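Local coordinates for protein putative sporulation-specific glycosylase YdhD (Bacillus subtilis subsp. subtilis str. 168, PDB 3CZ8) that probably hydrolyses glycosidic bonds as a glycoside hydrolase family 18 enzyme linked to sporulation, and may also bind chitin, at residues A95-V100 with L134-D139; V152-S157 with R202-F207; R215-G220 with Y298-I303. The protein carries 1 engineered substitution. One frame throughout, in Å; residues are numbered along the deposited sequence. Where two conformers were deposited one is given.

The three contacts come one after another along the glycoside hydrolase family 18 part of a longer protein, and together they sample its outer helices, a strand-end loop and the barrel sheet. Interaction 1 joins helices 93-110 and 127-143 on the outside. Interaction 2 seats the loop leaving strand 147-153 on helix 198-208, and interaction 3 pairs strands 217-220 and 302-310 in the barrel sheet. The centres of interactions 2 and 3 are about 12 Å apart, and these linked neighbours touch where Tyr298 and Leu300 pack on Ile205 and Tyr298 OH probably hydrogen-bonds to Glu206. Interaction 1 is more remote, its centre about 26 Å from that of interaction 2 and 25 Å from that of interaction 3.

Interaction 1: A95-V100 with L134-D139; sequences ARTNLV and LRQLRD
Val100 and Gln136 carry a helix-to-helix packing contact on the outer layer of the barrel, where the segments 95-100 and 134-139 run in roughly the same direction, their axes 33° apart and 9.8 Å at closest approach. Val100 points at the partner helix. Its CG2 branch comes within 4.1 Å of Leu137 CB, while CG1 rests 3.8 Å from the backbone oxygen of Gln136. Helices 93-110 and 127-143 are successive outer helices of the beta/alpha (TIM) barrel, joined through strand 114-118; Phe133, on the second helix, also packs against Val100 and Leu99. On the partly exposed side the contact turns polar. With CG anti to the backbone N (chi1 -151°) and the rest of the chain extended, Gln136 brings OE1 beside Thr97, 3.4 Å from its OG1, and a water links Gln136 NE2 (3.0 Å) to Thr97 OG1 (2.7 Å), donating to the hydroxyl and accepting from the amide. Thr97 OG1 is also hydrogen-bonded to Pro93 O, one turn back along the chain. Replacing Gln136 by an alanine is likely to leave that water without its amide donor and open a gap beside Thr97.

Interaction 2: V152-S157 with R202-F207; sequences VPAKTS and RRTIEF
Phe207 lays one face of its ring against the backbone of the loop 155-157, with Ser157 N 4.1 Å above the plane over the ring centre and Thr156 C nearer the ring's outer atoms than its centre. At another part of the ring, CE2 meets Lys155 CB at 3.8 Å. The phenyl ring gets there because CG stands anti to the backbone N (chi1 175°), which carries it from the helix across to the loop. One turn back, Thr204 supplies the neighbouring contacts: its CG2 sits 3.8 Å from Ala154 CB, and its CA-H points at Lys155 O, 3.5 Å from CA to O, with 152° at the hydrogen. Further out, Thr204 OG1 is held by Glu200 O in the same helix, and Lys155 NZ is tied down by the carbonyl oxygens of Tyr166 and Leu163. The loop leaves the C-terminal end of barrel strand 147-153, and the side chain of Ala154 is about 12 Å from that of Glu120, the predicted proton donor. With Lys155 NZ and Thr204 OG1 bonded outside the pair of segments, the grip between them consists of an aromatic face, methyl groups and a CH-O contact, which is consistent with a contact held mainly by fit of shape.

Interaction 3: R215-G220 with Y298-I303; sequences RKIIIG and YRLQAI
Ile218 and Ala302 meet at the heart of a tightly packed parallel strand pairing, with Ile218 CG1 3.7 Å from Ala302 CB on one face of the sheet. Ile219 and Ile303 are the next bridge, and their side chains go to the other face. Ile219 N donates to Ala302 O at 3.0 Å and 154°, while the bond from Gln301 N to Ile217 O is weak. On the face of Ile219, Leu300 wedges in obliquely: its CD2 is 3.8 Å from Ile219 CG1, and its CG rests on Ile217 CG2, with Val295 of helix 285-297 alongside. At the other end the contact opens toward solvent, around the exposed Arg215. Gln301, bent at chi2 (68°), turns its amide so that NE2 donates to Arg215 O at 2.9 Å, a bond well placed at the oxygen, in the carbonyl plane on a lone pair, but bent at the donor (132° at the hydrogen). The guanidinium of Arg215 lies beside that amide with the planes nearly perpendicular, its NH2 bonded to Tyr177 OH. Arg299, the C-prime residue of a Schellman motif, ends helix 285-297 and turns the chain into strand 302-310, the helix-to-strand return by which a TIM barrel delivers its last parallel strand beside strand 217-220.

Interaction 1: A95-V100 with L134-D139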
loop_
_atom_site.group_PDB
_atom_site.type_symbol
_atom_site.label_atom_id
_atom_site.label_comp_id
_atom_site.label_asym_id
_atom_site.label_seq_id
_atom_site.Cartn_x
_atom_site.Cartn_y
_atom_site.Cartn_z
ATOM N N ALA A 95 -22.357 7.702 27.341
ATOM C CA ALA A 95 -21.669 7.031 26.232
ATOM C C ALA A 95 -20.243 7.524 26.016
ATOM O O ALA A 95 -19.347 6.721 25.746
ATOM C CB ALA A 95 -22.467 7.149 24.941
ATOM N N ARG A 96 -20.026 8.831 26.139
ATOM C CA ARG A 96 -18.677 9.364 25.968
ATOM C C ARG A 96 -17.768 9.096 27.174
ATOM O O ARG A 96 -16.555 9.007 27.017
ATOM C CB ARG A 96 -18.675 10.839 25.532
ATOM C CG ARG A 96 -19.258 11.823 26.512
ATOM C CD ARG A 96 -19.189 13.235 25.954
ATOM N NE ARG A 96 -19.617 14.216 26.949
ATOM C CZ ARG A 96 -20.852 14.701 27.056
ATOM N NH1 ARG A 96 -21.804 14.316 26.219
ATOM N NH2 ARG A 96 -21.132 15.586 28.003
ATOM N N THR A 97 -18.366 8.940 28.357
ATOM C CA THR A 97 -17.663 8.442 29.544
ATOM C C THR A 97 -17.308 6.970 29.346
ATOM O O THR A 97 -16.183 6.552 29.632
ATOM C CB THR A 97 -18.515 8.617 30.831
ATOM O OG1 THR A 97 -18.694 10.011 31.097
ATOM C CG2 THR A 97 -17.842 7.985 32.039
ATOM N N ASN A 98 -18.274 6.198 28.844
ATOM C CA ASN A 98 -18.059 4.797 28.496
ATOM C C ASN A 98 -16.933 4.636 27.477
ATOM O O ASN A 98 -16.082 3.766 27.639
ATOM C CB ASN A 98 -19.354 4.156 27.977
ATOM C CG ASN A 98 -19.176 2.699 27.581
ATOM O OD1 ASN A 98 -18.427 1.954 28.215
ATOM N ND2 ASN A 98 -19.876 2.284 26.532
ATOM N N LEU A 99 -16.923 5.494 26.456
ATOM C CA LEU A 99 -15.869 5.494 25.437
ATOM C C LEU A 99 -14.497 5.856 26.009
ATOM O O LEU A 99 -13.503 5.199 25.687
ATOM C CB LEU A 99 -16.243 6.402 24.249
ATOM C CG LEU A 99 -15.264 6.480 23.065
ATOM C CD1 LEU A 99 -14.928 5.100 22.509
ATOM C CD2 LEU A 99 -15.798 7.363 21.962
ATOM N N VAL A 100 -14.456 6.881 26.862
ATOM C CA VAL A 100 -13.223 7.297 27.549
ATOM C C VAL A 100 -12.617 6.152 28.382
ATOM O O VAL A 100 -11.410 5.880 28.299
ATOM C CB VAL A 100 -13.449 8.591 28.399
ATOM C CG1 VAL A 100 -12.361 8.777 29.446
ATOM C CG2 VAL A 100 -13.502 9.821 27.501
ATOM N N LEU A 134 -12.581 15.164 24.208
ATOM C CA LEU A 134 -11.132 15.073 24.099
ATOM C C LEU A 134 -10.416 15.554 25.359
ATOM O O LEU A 134 -9.345 15.038 25.693
ATOM C CB LEU A 134 -10.628 15.839 22.875
ATOM C CG LEU A 134 -10.998 15.275 21.497
ATOM C CD1 LEU A 134 -10.682 16.303 20.465
ATOM C CD2 LEU A 134 -10.301 13.956 21.171
ATOM N N ARG A 135 -11.010 16.533 26.045
ATOM C CA ARG A 135 -10.547 16.956 27.370
ATOM C C ARG A 135 -10.734 15.841 28.398
ATOM O O ARG A 135 -9.851 15.597 29.219
ATOM C CB ARG A 135 -11.253 18.242 27.832
ATOM C CG ARG A 135 -10.992 18.617 29.303
ATOM C CD ARG A 135 -11.376 20.048 29.630
ATOM N NE ARG A 135 -10.285 20.984 29.353
ATOM C CZ ARG A 135 -10.301 21.901 28.390
ATOM N NH1 ARG A 135 -9.253 22.699 28.221
ATOM N NH2 ARG A 135 -11.359 22.024 27.594
ATOM N N GLN A 136 -11.879 15.164 28.343
ATOM C CA GLN A 136 -12.169 14.076 29.267
ATOM C C GLN A 136 -11.228 12.899 28.995
ATOM O O GLN A 136 -10.800 12.203 29.916
ATOM C CB GLN A 136 -13.632 13.642 29.155
ATOM C CG GLN A 136 -14.186 13.065 30.459
ATOM C CD GLN A 136 -15.425 12.206 30.277
ATOM O OE1 GLN A 136 -15.490 11.090 30.792
ATOM N NE2 GLN A 136 -16.416 12.720 29.551
ATOM N N LEU A 137 -10.897 12.709 27.721
ATOM C CA LEU A 137 -9.949 11.690 27.300
ATOM C C LEU A 137 -8.504 12.042 27.658
ATOM O O LEU A 137 -7.765 11.145 28.090
ATOM C CB LEU A 137 -10.092 11.400 25.802
ATOM C CG LEU A 137 -9.303 10.222 25.228
ATOM C CD1 LEU A 137 -9.686 8.893 25.894
ATOM C CD2 LEU A 137 -9.493 10.152 23.720
ATOM N N ARG A 138 -8.082 13.270 27.466
ATOM C CA ARG A 138 -6.808 13.690 27.957
ATOM C C ARG A 138 -6.580 13.427 29.441
ATOM O O ARG A 138 -5.580 12.894 29.803
ATOM C CB ARG A 138 -6.527 15.120 27.579
ATOM C CG ARG A 138 -5.505 15.785 28.402
ATOM C CD ARG A 138 -4.125 15.367 28.045
ATOM N NE ARG A 138 -3.546 16.348 27.181
ATOM C CZ ARG A 138 -2.339 16.836 27.295
ATOM N NH1 ARG A 138 -1.921 17.734 26.441
ATOM N NH2 ARG A 138 -1.557 16.424 28.238
ATOM N N ASP A 139 -7.529 13.795 30.279
ATOM C CA ASP A 139 -7.407 13.639 31.700
ATOM C C ASP A 139 -7.165 12.210 32.073
ATOM O O ASP A 139 -6.296 11.938 32.846
ATOM C CB ASP A 139 -8.658 14.121 32.412
ATOM C CG ASP A 139 -8.753 15.595 32.478
ATOM O OD1 ASP A 139 -9.804 16.085 32.853
ATOM O OD2 ASP A 139 -7.802 16.272 32.154
HETATM O O HOH W 1 -19.321 12.314 29.890
#

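Interaction 2: V152-S157 with R202-F207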
loop_
_atom_site.group_PDB
_atom_site.type_symbol
_atom_site.label_atom_id
_atom_site.label_comp_id
_atom_site.label_asym_id
_atom_site.label_seq_id
_atom_site.Cartn_x
_atom_site.Cartn_y
_atom_site.Cartn_z
ATOM N N VAL A 152 -6.998 15.344 12.182
ATOM C CA VAL A 152 -7.994 16.350 11.785
ATOM C C VAL A 152 -7.841 16.701 10.300
ATOM O O VAL A 152 -6.743 16.585 9.745
ATOM C CB VAL A 152 -7.924 17.667 12.653
ATOM C CG1 VAL A 152 -8.254 17.395 14.116
ATOM C CG2 VAL A 152 -6.578 18.363 12.517
ATOM N N PRO A 153 -8.944 17.114 9.638
ATOM C CA PRO A 153 -8.785 17.614 8.271
ATOM C C PRO A 153 -8.148 19.002 8.268
ATOM O O PRO A 153 -8.275 19.743 9.246
ATOM C CB PRO A 153 -10.227 17.692 7.744
ATOM C CG PRO A 153 -11.082 17.015 8.769
ATOM C CD PRO A 153 -10.354 17.127 10.061
ATOM N N ALA A 154 -7.456 19.335 7.184
ATOM C CA ALA A 154 -6.816 20.638 7.041
ATOM C C ALA A 154 -7.848 21.758 6.992
ATOM O O ALA A 154 -8.847 21.660 6.273
ATOM C CB ALA A 154 -5.955 20.665 5.800
ATOM N N LYS A 155 -7.600 22.805 7.775
ATOM C CA LYS A 155 -8.487 23.966 7.856
ATOM C C LYS A 155 -7.702 25.225 7.554
ATOM O O LYS A 155 -6.551 25.361 7.983
ATOM C CB LYS A 155 -9.125 24.084 9.249
ATOM C CG LYS A 155 -10.267 23.115 9.500
ATOM C CD LYS A 155 -10.912 23.306 10.874
ATOM C CE LYS A 155 -11.710 24.595 10.967
ATOM N NZ LYS A 155 -12.724 24.545 12.055
ATOM N N THR A 156 -8.342 26.132 6.815
ATOM C CA THR A 156 -7.752 27.427 6.469
ATOM C C THR A 156 -8.534 28.575 7.107
ATOM O O THR A 156 -8.018 29.688 7.255
ATOM C CB THR A 156 -7.632 27.632 4.937
ATOM O OG1 THR A 156 -6.887 28.827 4.674
ATOM C CG2 THR A 156 -9.007 27.736 4.271
ATOM N N SER A 157 -9.772 28.290 7.511
ATOM C CA SER A 157 -10.625 29.247 8.219
ATOM C C SER A 157 -11.686 28.468 8.991
ATOM O O SER A 157 -11.686 27.237 8.974
ATOM C CB SER A 157 -11.291 30.219 7.240
ATOM O OG SER A 157 -12.361 29.594 6.552
ATOM N N ARG A 202 0.500 26.178 3.196
ATOM C CA ARG A 202 0.940 27.453 3.776
ATOM C C ARG A 202 -0.170 28.099 4.602
ATOM O O ARG A 202 0.032 28.417 5.773
ATOM C CB ARG A 202 1.374 28.407 2.658
ATOM C CG ARG A 202 1.752 29.823 3.102
ATOM C CD ARG A 202 3.250 29.971 3.274
ATOM N NE ARG A 202 3.966 29.663 2.038
ATOM C CZ ARG A 202 5.266 29.393 1.966
ATOM N NH1 ARG A 202 6.018 29.389 3.064
ATOM N NH2 ARG A 202 5.815 29.119 0.787
ATOM N N ARG A 203 -1.337 28.267 3.977
ATOM C CA ARG A 203 -2.523 28.831 4.622
ATOM C C ARG A 203 -2.997 28.013 5.822
ATOM O O ARG A 203 -3.380 28.586 6.841
ATOM C CB ARG A 203 -3.664 28.975 3.616
ATOM C CG ARG A 203 -3.564 30.183 2.709
ATOM C CD ARG A 203 -4.549 30.068 1.556
ATOM N NE ARG A 203 -4.468 31.208 0.644
ATOM C CZ ARG A 203 -3.634 31.296 -0.393
ATOM N NH1 ARG A 203 -2.787 30.311 -0.670
ATOM N NH2 ARG A 203 -3.648 32.380 -1.157
ATOM N N THR A 204 -2.967 26.683 5.688
ATOM C CA THR A 204 -3.342 25.759 6.767
ATOM C C THR A 204 -2.425 25.934 7.974
ATOM O O THR A 204 -2.906 26.065 9.102
ATOM C CB THR A 204 -3.318 24.282 6.290
ATOM O OG1 THR A 204 -4.222 24.125 5.191
ATOM C CG2 THR A 204 -3.728 23.326 7.410
ATOM N N ILE A 205 -1.115 25.959 7.720
ATOM C CA ILE A 205 -0.109 26.162 8.764
ATOM C C ILE A 205 -0.313 27.516 9.466
ATOM O O ILE A 205 -0.370 27.574 10.697
ATOM C CB ILE A 205 1.333 26.023 8.203
ATOM C CG1 ILE A 205 1.645 24.555 7.876
ATOM C CG2 ILE A 205 2.371 26.527 9.204
ATOM C CD1 ILE A 205 2.889 24.365 7.018
ATOM N N GLU A 206 -0.485 28.573 8.667
ATOM C CA GLU A 206 -0.645 29.948 9.151
ATOM C C GLU A 206 -1.854 30.093 10.074
ATOM O O GLU A 206 -1.790 30.794 11.085
ATOM C CB GLU A 206 -0.774 30.911 7.965
ATOM C CG GLU A 206 0.006 32.217 8.113
ATOM C CD GLU A 206 1.390 32.144 7.493
ATOM O OE1 GLU A 206 1.491 31.912 6.269
ATOM O OE2 GLU A 206 2.380 32.333 8.225
ATOM N N PHE A 207 -2.942 29.412 9.716
ATOM C CA PHE A 207 -4.152 29.343 10.527
ATOM C C PHE A 207 -3.937 28.535 11.814
ATOM O O PHE A 207 -4.497 28.870 12.861
ATOM C CB PHE A 207 -5.287 28.747 9.686
ATOM C CG PHE A 207 -6.571 28.516 10.440
ATOM C CD1 PHE A 207 -7.436 29.574 10.712
ATOM C CD2 PHE A 207 -6.937 27.231 10.841
ATOM C CE1 PHE A 207 -8.629 29.363 11.396
ATOM C CE2 PHE A 207 -8.127 27.010 11.520
ATOM C CZ PHE A 207 -8.979 28.079 11.796
#

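Interaction 3: R215-G220 with Y298-I303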
loop_
_atom_site.group_PDB
_atom_site.type_symbol
_atom_site.label_atom_id
_atom_site.label_comp_id
_atom_site.label_asym_id
_atom_site.label_seq_id
_atom_site.Cartn_x
_atom_site.Cartn_y
_atom_site.Cartn_z
ATOM N N ARG A 215 5.152 22.794 18.129
ATOM C CA ARG A 215 5.714 21.469 18.378
ATOM C C ARG A 215 4.655 20.363 18.514
ATOM O O ARG A 215 4.997 19.185 18.635
ATOM C CB ARG A 215 6.635 21.497 19.605
ATOM C CG ARG A 215 5.917 21.464 20.950
ATOM C CD ARG A 215 6.837 20.928 22.035
ATOM N NE ARG A 215 6.129 20.001 22.912
ATOM C CZ ARG A 215 6.200 18.676 22.821
ATOM N NH1 ARG A 215 5.515 17.918 23.666
ATOM N NH2 ARG A 215 6.962 18.102 21.898
ATOM N N LYS A 216 3.379 20.749 18.516
ATOM C CA LYS A 216 2.265 19.799 18.520
ATOM C C LYS A 216 1.763 19.466 17.107
ATOM O O LYS A 216 0.892 18.612 16.947
ATOM C CB LYS A 216 1.083 20.366 19.316
ATOM C CG LYS A 216 1.331 20.620 20.786
ATOM C CD LYS A 216 0.006 20.850 21.491
ATOM C CE LYS A 216 0.186 20.883 22.991
ATOM N NZ LYS A 216 -1.114 20.773 23.697
ATOM N N ILE A 217 2.320 20.134 16.100
ATOM C CA ILE A 217 1.782 20.087 14.740
ATOM C C ILE A 217 2.539 19.118 13.830
ATOM O O ILE A 217 3.739 19.275 13.605
ATOM C CB ILE A 217 1.751 21.502 14.088
ATOM C CG1 ILE A 217 0.952 22.486 14.954
ATOM C CG2 ILE A 217 1.167 21.438 12.681
ATOM C CD1 ILE A 217 1.073 23.950 14.523
ATOM N N ILE A 218 1.816 18.134 13.301
ATOM C CA ILE A 218 2.365 17.196 12.331
ATOM C C ILE A 218 1.581 17.368 11.032
ATOM O O ILE A 218 0.354 17.283 11.034
ATOM C CB ILE A 218 2.299 15.726 12.851
ATOM C CG1 ILE A 218 3.274 15.505 14.018
ATOM C CG2 ILE A 218 2.608 14.725 11.747
ATOM C CD1 ILE A 218 2.685 15.694 15.401
ATOM N N ILE A 219 2.286 17.652 9.937
ATOM C CA ILE A 219 1.646 17.761 8.618
ATOM C C ILE A 219 1.605 16.398 7.901
ATOM O O ILE A 219 2.631 15.883 7.455
ATOM C CB ILE A 219 2.313 18.852 7.729
ATOM C CG1 ILE A 219 2.376 20.210 8.454
ATOM C CG2 ILE A 219 1.604 18.974 6.374
ATOM C CD1 ILE A 219 1.015 20.806 8.877
ATOM N N GLY A 220 0.415 15.813 7.819
ATOM C CA GLY A 220 0.215 14.560 7.092
ATOM C C GLY A 220 0.276 14.759 5.586
ATOM O O GLY A 220 -0.287 15.717 5.062
ATOM N N TYR A 298 8.578 26.557 9.404
ATOM C CA TYR A 298 7.679 26.993 10.462
ATOM C C TYR A 298 7.959 26.340 11.811
ATOM O O TYR A 298 7.136 26.456 12.729
ATOM C CB TYR A 298 6.228 26.749 10.053
ATOM C CG TYR A 298 5.689 27.766 9.086
ATOM C CD1 TYR A 298 5.730 27.548 7.712
ATOM C CD2 TYR A 298 5.123 28.950 9.546
ATOM C CE1 TYR A 298 5.220 28.490 6.821
ATOM C CE2 TYR A 298 4.608 29.892 8.667
ATOM C CZ TYR A 298 4.658 29.658 7.310
ATOM O OH TYR A 298 4.145 30.602 6.451
ATOM N N ARG A 299 9.118 25.674 11.910
ATOM C CA ARG A 299 9.554 24.978 13.128
ATOM C C ARG A 299 8.509 23.999 13.674
ATOM O O ARG A 299 8.318 23.877 14.892
ATOM C CB ARG A 299 9.999 25.979 14.206
ATOM C CG ARG A 299 11.452 26.411 14.112
ATOM C CD ARG A 299 11.800 27.390 15.227
ATOM N NE ARG A 299 13.047 27.026 15.897
ATOM C CZ ARG A 299 13.122 26.230 16.962
ATOM N NH1 ARG A 299 14.302 25.951 17.498
ATOM N NH2 ARG A 299 12.020 25.710 17.496
ATOM N N LEU A 300 7.836 23.293 12.768
ATOM C CA LEU A 300 6.804 22.320 13.131
ATOM C C LEU A 300 7.429 21.008 13.604
ATOM O O LEU A 300 8.618 20.781 13.396
ATOM C CB LEU A 300 5.873 22.088 11.940
ATOM C CG LEU A 300 4.578 22.899 11.808
ATOM C CD1 LEU A 300 4.571 24.266 12.506
ATOM C CD2 LEU A 300 4.185 23.023 10.348
ATOM N N GLN A 301 6.623 20.149 14.228
ATOM C CA GLN A 301 7.118 18.903 14.827
ATOM C C GLN A 301 7.596 17.857 13.826
ATOM O O GLN A 301 8.683 17.296 13.992
ATOM C CB GLN A 301 6.059 18.284 15.747
ATOM C CG GLN A 301 6.419 16.920 16.364
ATOM C CD GLN A 301 7.563 16.979 17.387
ATOM O OE1 GLN A 301 8.323 16.025 17.526
ATOM N NE2 GLN A 301 7.673 18.090 18.112
ATOM N N ALA A 302 6.788 17.598 12.796
ATOM C CA ALA A 302 7.023 16.464 11.905
ATOM C C ALA A 302 6.207 16.489 10.622
ATOM O O ALA A 302 5.228 17.229 10.494
ATOM C CB ALA A 302 6.743 15.161 12.642
ATOM N N ILE A 303 6.652 15.659 9.680
ATOM C CA ILE A 303 5.864 15.204 8.544
ATOM C C ILE A 303 5.258 13.858 8.974
ATOM O O ILE A 303 5.914 13.072 9.658
ATOM C CB ILE A 303 6.770 15.088 7.274
ATOM C CG1 ILE A 303 6.959 16.466 6.605
ATOM C CG2 ILE A 303 6.277 14.032 6.280
ATOM C CD1 ILE A 303 5.815 16.931 5.721
#